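Long-range contacts in putative methyltransferase (Emericella variicolor, PDB 7DMB), which probably transfers methyl groups from S-adenosyl-L-methionine as a trans-acting methyltransferase in calbistrin biosynthesis, and binds S-adenosyl-L-homocysteine in this structure: residues A[47-58]-A[179-189]; A[26-34]-A[360-368]. One frame throughout, in Å; residues are numbered along the deposited sequence.

Both contacts are partly buried and fasten the N-terminal part of the chain onto the methyltransferase fold. Contact 1 is larger, with more buried residues, its centre about 13 Å from the chain centre. Contact 2 has more exposed residues and lies about 18 Å out, on 358-366, one of the two edge strands of the central sheet. Contact 1 combines an antiparallel strand pair with a charged network around Arg53 and Glu58. Its salt bridges run within each segment and brace groups that reach across; contact 2 has none and depends on an aromatic face, a histidine nitrogen and one backbone bond. The two touch where Pro51 packs on Leu366, Asp367 and Ser368. In sequence, contact 1 nests inside contact 2.

Contact 1 of 2, residues A[47-58]-A[179-189]; sequences QLLHPTRESQSE and WANSLSEVRPL
Arg53 reaches across to Ser182 with its guanidinium. NH2 donates to Ser182 OG at 3.0 Å, almost straight and in the guanidinium plane. NH1 makes a weak bond to Ser182 O. Leu183 CD2 sits over one face of the same group, 3.4 Å from Arg53 NH2, and also touches Ser55 CB. Trp179 NE1 donates to the anti lone pair of Glu58 OE2 at 2.9 Å, with the carboxylate and indole planes 41° apart. Thr52 adds two bonds: its N donates to Leu183 O, and OG1 to Ser182 O.

Next to these, strands 50-51 and 184-185 form a two-strand antiparallel sheet. His50 and Glu185 are its hydrogen-bonded pair, with Glu185 N to His50 O at 2.7 Å the shorter of the two bonds. The His50 ring lies beside the Glu185 side chain, and Glu185 CB makes a CH-pi contact 3.6 Å from the ring centroid. Pro51 and Ser184 form the non-hydrogen-bonded pair. Further along, Leu49 CD2 packs against Leu189 CD2 at 3.6 Å and also meets Val186.

A second shell sets these groups. Glu58 grips Arg53 side-on, OE1 with NE and OE2 with NH2, which fixes the guanidinium rotation; Glu58 OE1 also hydrogen-bonds Tyr138 OH. The side chain of Glu185 bends at chi2 (51°), and its carboxylate takes both NE and NH2 of Arg187. Glu185 OE2 also accepts from Arg187 N, capping helix 187-196. Beyond the contact, Asn181 OD1 hydrogen-bonds Thr212, next to the S-adenosyl-L-homocysteine-binding residue Gly211.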
# COMPACT_ATOMS: atom_id res chain seq x y z
N GLN A 47 15.82 10.91 9.25
CA GLN A 47 16.19 11.82 8.18
C GLN A 47 15.89 11.25 6.80
O GLN A 47 15.97 11.99 5.81
CB GLN A 47 17.68 12.17 8.27
CG GLN A 47 17.95 13.51 8.94
CD GLN A 47 17.76 13.43 10.43
OE1 GLN A 47 16.93 14.15 11.01
NE2 GLN A 47 18.51 12.55 11.08
N LEU A 48 15.53 9.97 6.70
CA LEU A 48 15.44 9.29 5.42
C LEU A 48 14.05 8.76 5.09
O LEU A 48 13.66 8.80 3.92
CB LEU A 48 16.45 8.13 5.38
CG LEU A 48 17.89 8.57 5.63
CD1 LEU A 48 18.79 7.36 5.81
CD2 LEU A 48 18.38 9.45 4.47
N LEU A 49 13.33 8.24 6.08
CA LEU A 49 11.95 7.76 5.93
C LEU A 49 11.16 8.35 7.09
O LEU A 49 11.39 7.99 8.24
CB LEU A 49 11.88 6.22 5.95
CG LEU A 49 12.73 5.36 5.00
CD1 LEU A 49 12.75 3.87 5.42
CD2 LEU A 49 12.26 5.50 3.55
N HIS A 50 10.25 9.29 6.81
CA HIS A 50 9.49 9.92 7.87
C HIS A 50 8.13 10.35 7.33
O HIS A 50 7.91 10.35 6.11
CB HIS A 50 10.24 11.11 8.47
CG HIS A 50 10.50 12.21 7.49
ND1 HIS A 50 9.55 13.15 7.15
CD2 HIS A 50 11.62 12.52 6.78
CE1 HIS A 50 10.07 13.99 6.27
NE2 HIS A 50 11.32 13.63 6.03
N PRO A 51 7.19 10.70 8.21
CA PRO A 51 5.92 11.25 7.72
C PRO A 51 6.13 12.59 7.04
O PRO A 51 7.03 13.36 7.38
CB PRO A 51 5.08 11.40 9.00
CG PRO A 51 5.71 10.47 10.01
CD PRO A 51 7.18 10.51 9.67
N THR A 52 5.28 12.87 6.04
CA THR A 52 5.32 14.17 5.40
C THR A 52 4.56 15.24 6.18
O THR A 52 4.85 16.43 6.02
CB THR A 52 4.78 14.08 3.96
OG1 THR A 52 3.38 13.82 3.97
CG2 THR A 52 5.48 12.97 3.20
N ARG A 53 3.62 14.84 7.04
CA ARG A 53 2.76 15.80 7.73
C ARG A 53 2.01 15.08 8.85
O ARG A 53 1.99 13.85 8.92
CB ARG A 53 1.79 16.47 6.76
CG ARG A 53 0.84 15.46 6.13
CD ARG A 53 -0.25 16.06 5.27
NE ARG A 53 -1.06 14.99 4.70
CZ ARG A 53 -0.70 14.29 3.63
NH1 ARG A 53 0.46 14.57 3.02
NH2 ARG A 53 -1.49 13.33 3.17
N GLU A 54 1.42 15.89 9.74
CA GLU A 54 0.43 15.38 10.68
C GLU A 54 -0.84 15.03 9.92
O GLU A 54 -1.28 15.80 9.07
CB GLU A 54 0.14 16.41 11.77
CG GLU A 54 -0.25 15.83 13.12
CD GLU A 54 -1.75 15.59 13.25
OE1 GLU A 54 -2.19 15.11 14.32
OE2 GLU A 54 -2.51 15.89 12.30
N SER A 55 -1.41 13.87 10.19
CA SER A 55 -2.47 13.37 9.33
C SER A 55 -3.71 12.91 10.09
O SER A 55 -4.58 12.29 9.48
CB SER A 55 -1.93 12.23 8.46
OG SER A 55 -1.64 11.10 9.24
N GLN A 56 -3.80 13.20 11.38
CA GLN A 56 -4.93 12.72 12.17
C GLN A 56 -6.26 13.28 11.68
O GLN A 56 -7.28 12.58 11.75
CB GLN A 56 -4.71 13.05 13.65
CG GLN A 56 -3.49 12.32 14.24
CD GLN A 56 -3.59 10.80 14.13
OE1 GLN A 56 -2.68 10.14 13.61
NE2 GLN A 56 -4.69 10.23 14.63
N SER A 57 -6.28 14.52 11.19
CA SER A 57 -7.53 15.09 10.70
C SER A 57 -8.06 14.33 9.49
O SER A 57 -9.22 13.92 9.45
CB SER A 57 -7.35 16.57 10.36
OG SER A 57 -7.43 17.36 11.52
N GLU A 58 -7.22 14.15 8.46
CA GLU A 58 -7.70 13.48 7.26
C GLU A 58 -8.01 12.01 7.53
O GLU A 58 -8.95 11.47 6.93
CB GLU A 58 -6.68 13.61 6.12
CG GLU A 58 -5.33 12.93 6.34
CD GLU A 58 -4.28 13.43 5.35
OE1 GLU A 58 -3.75 14.53 5.57
OE2 GLU A 58 -3.98 12.74 4.36
N TRP A 179 -2.60 9.23 -2.64
CA TRP A 179 -2.87 9.70 -1.27
C TRP A 179 -2.01 8.95 -0.26
O TRP A 179 -1.38 9.57 0.60
CB TRP A 179 -4.34 9.52 -0.88
CG TRP A 179 -4.50 9.63 0.67
CD1 TRP A 179 -4.57 10.79 1.40
CD2 TRP A 179 -4.54 8.56 1.63
NE1 TRP A 179 -4.68 10.50 2.74
CE2 TRP A 179 -4.67 9.15 2.91
CE3 TRP A 179 -4.51 7.16 1.53
CZ2 TRP A 179 -4.76 8.38 4.08
CZ3 TRP A 179 -4.61 6.40 2.71
CH2 TRP A 179 -4.73 7.02 3.96
N ALA A 180 -2.02 7.61 -0.32
CA ALA A 180 -1.23 6.80 0.61
C ALA A 180 0.25 7.15 0.54
O ALA A 180 0.91 7.32 1.58
CB ALA A 180 -1.44 5.31 0.33
N ASN A 181 0.79 7.24 -0.67
CA ASN A 181 2.19 7.63 -0.82
C ASN A 181 2.44 9.03 -0.28
O ASN A 181 3.55 9.35 0.14
CB ASN A 181 2.59 7.56 -2.29
CG ASN A 181 3.02 6.18 -2.71
OD1 ASN A 181 4.13 5.74 -2.39
ND2 ASN A 181 2.15 5.48 -3.43
N SER A 182 1.41 9.89 -0.28
CA SER A 182 1.60 11.26 0.16
C SER A 182 1.90 11.36 1.66
O SER A 182 2.35 12.42 2.12
CB SER A 182 0.37 12.08 -0.23
OG SER A 182 -0.69 11.91 0.71
N LEU A 183 1.69 10.30 2.42
CA LEU A 183 1.95 10.34 3.85
C LEU A 183 3.41 10.09 4.19
O LEU A 183 3.84 10.44 5.30
CB LEU A 183 1.08 9.32 4.58
CG LEU A 183 -0.43 9.55 4.65
CD1 LEU A 183 -1.11 8.37 5.34
CD2 LEU A 183 -0.75 10.85 5.37
N SER A 184 4.17 9.47 3.29
CA SER A 184 5.54 9.04 3.58
C SER A 184 6.53 9.88 2.78
O SER A 184 6.34 10.09 1.57
CB SER A 184 5.76 7.57 3.23
OG SER A 184 4.84 6.70 3.88
N GLU A 185 7.56 10.35 3.45
CA GLU A 185 8.69 11.00 2.78
C GLU A 185 9.80 9.95 2.62
O GLU A 185 10.45 9.58 3.60
CB GLU A 185 9.18 12.20 3.59
CG GLU A 185 10.20 13.05 2.85
CD GLU A 185 9.74 13.42 1.46
OE1 GLU A 185 8.94 14.36 1.34
OE2 GLU A 185 10.18 12.77 0.48
N VAL A 186 9.99 9.46 1.39
CA VAL A 186 10.99 8.43 1.12
C VAL A 186 12.10 8.92 0.19
O VAL A 186 13.04 8.17 -0.08
CB VAL A 186 10.37 7.13 0.55
CG1 VAL A 186 9.16 6.68 1.35
CG2 VAL A 186 10.01 7.27 -0.92
N ARG A 187 12.02 10.15 -0.31
CA ARG A 187 12.99 10.66 -1.28
C ARG A 187 14.40 10.85 -0.71
O ARG A 187 15.38 10.66 -1.45
CB ARG A 187 12.48 11.98 -1.89
CG ARG A 187 11.17 11.83 -2.66
CD ARG A 187 10.60 13.16 -3.10
NE ARG A 187 10.08 13.93 -1.98
CZ ARG A 187 9.72 15.21 -2.05
NH1 ARG A 187 9.81 15.85 -3.21
NH2 ARG A 187 9.27 15.84 -0.97
N PRO A 188 14.56 11.25 0.56
CA PRO A 188 15.93 11.29 1.11
C PRO A 188 16.60 9.93 1.13
O PRO A 188 17.81 9.85 0.87
CB PRO A 188 15.74 11.86 2.52
CG PRO A 188 14.47 12.64 2.44
CD PRO A 188 13.60 11.90 1.47
N LEU A 189 15.87 8.85 1.43
CA LEU A 189 16.48 7.52 1.36
C LEU A 189 16.90 7.19 -0.07
O LEU A 189 18.01 6.69 -0.30
CB LEU A 189 15.52 6.44 1.87
CG LEU A 189 16.11 5.04 1.67
CD1 LEU A 189 17.37 4.90 2.50
CD2 LEU A 189 15.13 3.91 2.01
O HOH W 1 2.65 12.34 7.03

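Contact 2 of 2, residues A[26-34]-A[360-368]; sequences LSNWQTVDL and GLHAVGLDS
The N-terminal segment 26-34 packs as a mostly irregular segment against strand 358-366, an outermost strand of the seven-stranded sheet of the class I (Rossmann-like) methyltransferase fold, where His362 and Ala363 form a classic beta bulge opposite Leu379. Trp29 covers Leu361. Leu361 CD1 stands over the six-membered ring, 3.5 Å from its centroid and only 6° off the normal, a CH-pi contact. Leu361 CB lies over the same indole, 3.6 Å from Trp29 NE1. Val364 CG2 packs alongside Trp29 CB. The Trp29 backbone joins in: its O accepts from Val364 N at 3.0 Å, in the carbonyl plane and on a lone pair.

His362 serves the other end of the segment. Its CG is anti to the backbone N (chi1 -174°), which swings the ring to Asp33. NE2 accepts from Asp33 N at 2.9 Å, nearly straight and in the ring plane, consistent with an NE2 that bears no proton. A water sits between Asn28 O and His362 O, 2.9 and 3.0 Å away, and accepts a weak bond from Thr31 N. Val32 CG2 meets Ala363 CB at 3.6 Å. At the far end, Leu26 CD2 rests on Leu366 CG.

Strand 31-32 pairs with strand 43-44, while Val32 also touches Leu379 of strand 375-382. Phe307 of strand 306-313 meets the His362 ring edge-to-face. Helix 346-355 lies against Trp29 and Leu361, and helix 187-196 packs on Leu34.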
# COMPACT_ATOMS: atom_id res chain seq x y z
N LEU A 26 10.37 -0.34 17.93
CA LEU A 26 11.13 -0.10 16.70
C LEU A 26 12.59 0.38 16.93
O LEU A 26 13.24 0.87 16.00
CB LEU A 26 10.38 0.92 15.83
CG LEU A 26 9.42 0.47 14.73
CD1 LEU A 26 8.57 -0.72 15.17
CD2 LEU A 26 8.54 1.65 14.28
N SER A 27 13.10 0.23 18.16
CA SER A 27 14.35 0.91 18.52
C SER A 27 15.59 0.27 17.90
O SER A 27 16.64 0.91 17.84
CB SER A 27 14.48 1.00 20.05
OG SER A 27 14.29 -0.26 20.69
N ASN A 28 15.51 -0.96 17.41
CA ASN A 28 16.70 -1.51 16.76
C ASN A 28 16.80 -1.14 15.29
O ASN A 28 17.80 -1.49 14.64
CB ASN A 28 16.75 -3.03 16.91
CG ASN A 28 16.97 -3.46 18.35
OD1 ASN A 28 16.16 -4.19 18.91
ND2 ASN A 28 18.05 -2.98 18.97
N TRP A 29 15.82 -0.42 14.73
CA TRP A 29 15.77 -0.16 13.30
C TRP A 29 15.75 1.33 13.01
O TRP A 29 15.04 1.81 12.12
CB TRP A 29 14.56 -0.85 12.68
CG TRP A 29 14.52 -2.32 13.01
CD1 TRP A 29 15.55 -3.21 12.89
CD2 TRP A 29 13.40 -3.06 13.53
NE1 TRP A 29 15.13 -4.47 13.28
CE2 TRP A 29 13.82 -4.40 13.67
CE3 TRP A 29 12.09 -2.71 13.87
CZ2 TRP A 29 12.97 -5.41 14.15
CZ3 TRP A 29 11.24 -3.72 14.34
CH2 TRP A 29 11.69 -5.05 14.48
N GLN A 30 16.55 2.08 13.76
CA GLN A 30 16.50 3.53 13.70
C GLN A 30 17.61 4.16 12.86
O GLN A 30 17.71 5.38 12.82
CB GLN A 30 16.52 4.10 15.12
CG GLN A 30 15.26 3.81 15.91
CD GLN A 30 14.02 4.35 15.22
OE1 GLN A 30 13.20 3.59 14.70
NE2 GLN A 30 13.89 5.67 15.19
N THR A 31 18.46 3.36 12.20
CA THR A 31 19.53 3.91 11.38
C THR A 31 19.69 3.14 10.07
O THR A 31 19.37 1.95 9.99
CB THR A 31 20.90 3.90 12.10
OG1 THR A 31 21.43 2.57 12.09
CG2 THR A 31 20.79 4.41 13.53
N VAL A 32 20.20 3.83 9.06
CA VAL A 32 20.47 3.25 7.74
C VAL A 32 21.98 3.29 7.51
O VAL A 32 22.59 4.35 7.61
CB VAL A 32 19.75 4.01 6.63
CG1 VAL A 32 20.27 3.58 5.25
CG2 VAL A 32 18.24 3.84 6.73
N ASP A 33 22.57 2.13 7.20
CA ASP A 33 23.99 2.02 6.86
C ASP A 33 24.14 1.19 5.58
O ASP A 33 24.22 -0.04 5.63
CB ASP A 33 24.80 1.43 8.01
CG ASP A 33 26.29 1.67 7.86
OD1 ASP A 33 26.69 2.23 6.83
OD2 ASP A 33 27.06 1.31 8.77
N LEU A 34 24.19 1.88 4.44
CA LEU A 34 24.13 1.19 3.15
C LEU A 34 25.35 0.31 2.91
O LEU A 34 25.23 -0.75 2.28
CB LEU A 34 23.98 2.21 2.03
CG LEU A 34 22.70 3.04 2.10
CD1 LEU A 34 22.72 4.12 1.04
CD2 LEU A 34 21.47 2.15 1.92
N GLY A 360 16.89 -9.69 8.68
CA GLY A 360 15.76 -9.04 9.29
C GLY A 360 15.59 -7.63 8.73
O GLY A 360 16.11 -7.27 7.66
N LEU A 361 14.86 -6.83 9.50
CA LEU A 361 14.73 -5.42 9.16
C LEU A 361 16.06 -4.70 9.38
O LEU A 361 16.87 -5.06 10.23
CB LEU A 361 13.63 -4.76 10.01
CG LEU A 361 12.17 -5.05 9.67
CD1 LEU A 361 11.25 -4.49 10.75
CD2 LEU A 361 11.80 -4.45 8.30
N HIS A 362 16.28 -3.66 8.58
CA HIS A 362 17.43 -2.77 8.74
C HIS A 362 17.00 -1.45 9.37
O HIS A 362 17.52 -1.05 10.41
CB HIS A 362 18.10 -2.55 7.37
CG HIS A 362 19.37 -1.77 7.41
ND1 HIS A 362 20.59 -2.35 7.67
CD2 HIS A 362 19.62 -0.46 7.18
CE1 HIS A 362 21.54 -1.43 7.62
NE2 HIS A 362 20.97 -0.27 7.33
N ALA A 363 16.03 -0.77 8.75
CA ALA A 363 15.48 0.47 9.27
C ALA A 363 13.98 0.48 9.00
O ALA A 363 13.50 -0.15 8.05
CB ALA A 363 16.14 1.69 8.62
N VAL A 364 13.23 1.17 9.86
CA VAL A 364 11.78 1.33 9.67
C VAL A 364 11.39 2.75 10.05
O VAL A 364 11.80 3.26 11.10
CB VAL A 364 10.94 0.33 10.49
CG1 VAL A 364 9.49 0.41 10.03
CG2 VAL A 364 11.42 -1.06 10.31
N GLY A 365 10.60 3.38 9.19
CA GLY A 365 9.96 4.64 9.52
C GLY A 365 8.48 4.59 9.19
O GLY A 365 8.09 4.16 8.09
N LEU A 366 7.64 5.02 10.11
CA LEU A 366 6.21 4.99 9.88
C LEU A 366 5.76 6.30 9.23
O LEU A 366 6.42 7.34 9.35
CB LEU A 366 5.45 4.76 11.20
CG LEU A 366 5.87 3.54 12.02
CD1 LEU A 366 5.02 3.42 13.29
CD2 LEU A 366 5.82 2.23 11.22
N ASP A 367 4.64 6.24 8.52
CA ASP A 367 4.12 7.42 7.85
C ASP A 367 3.30 8.32 8.78
O ASP A 367 2.66 9.27 8.30
CB ASP A 367 3.29 6.98 6.64
CG ASP A 367 1.96 6.32 7.01
OD1 ASP A 367 1.63 6.15 8.22
OD2 ASP A 367 1.23 5.97 6.05
N SER A 368 3.33 8.04 10.08
CA SER A 368 2.65 8.81 11.12
C SER A 368 3.18 8.33 12.46
O SER A 368 3.67 7.20 12.57
CB SER A 368 1.13 8.62 11.08
OG SER A 368 0.51 9.59 11.91
O HOH W 2 19.14 0.16 12.69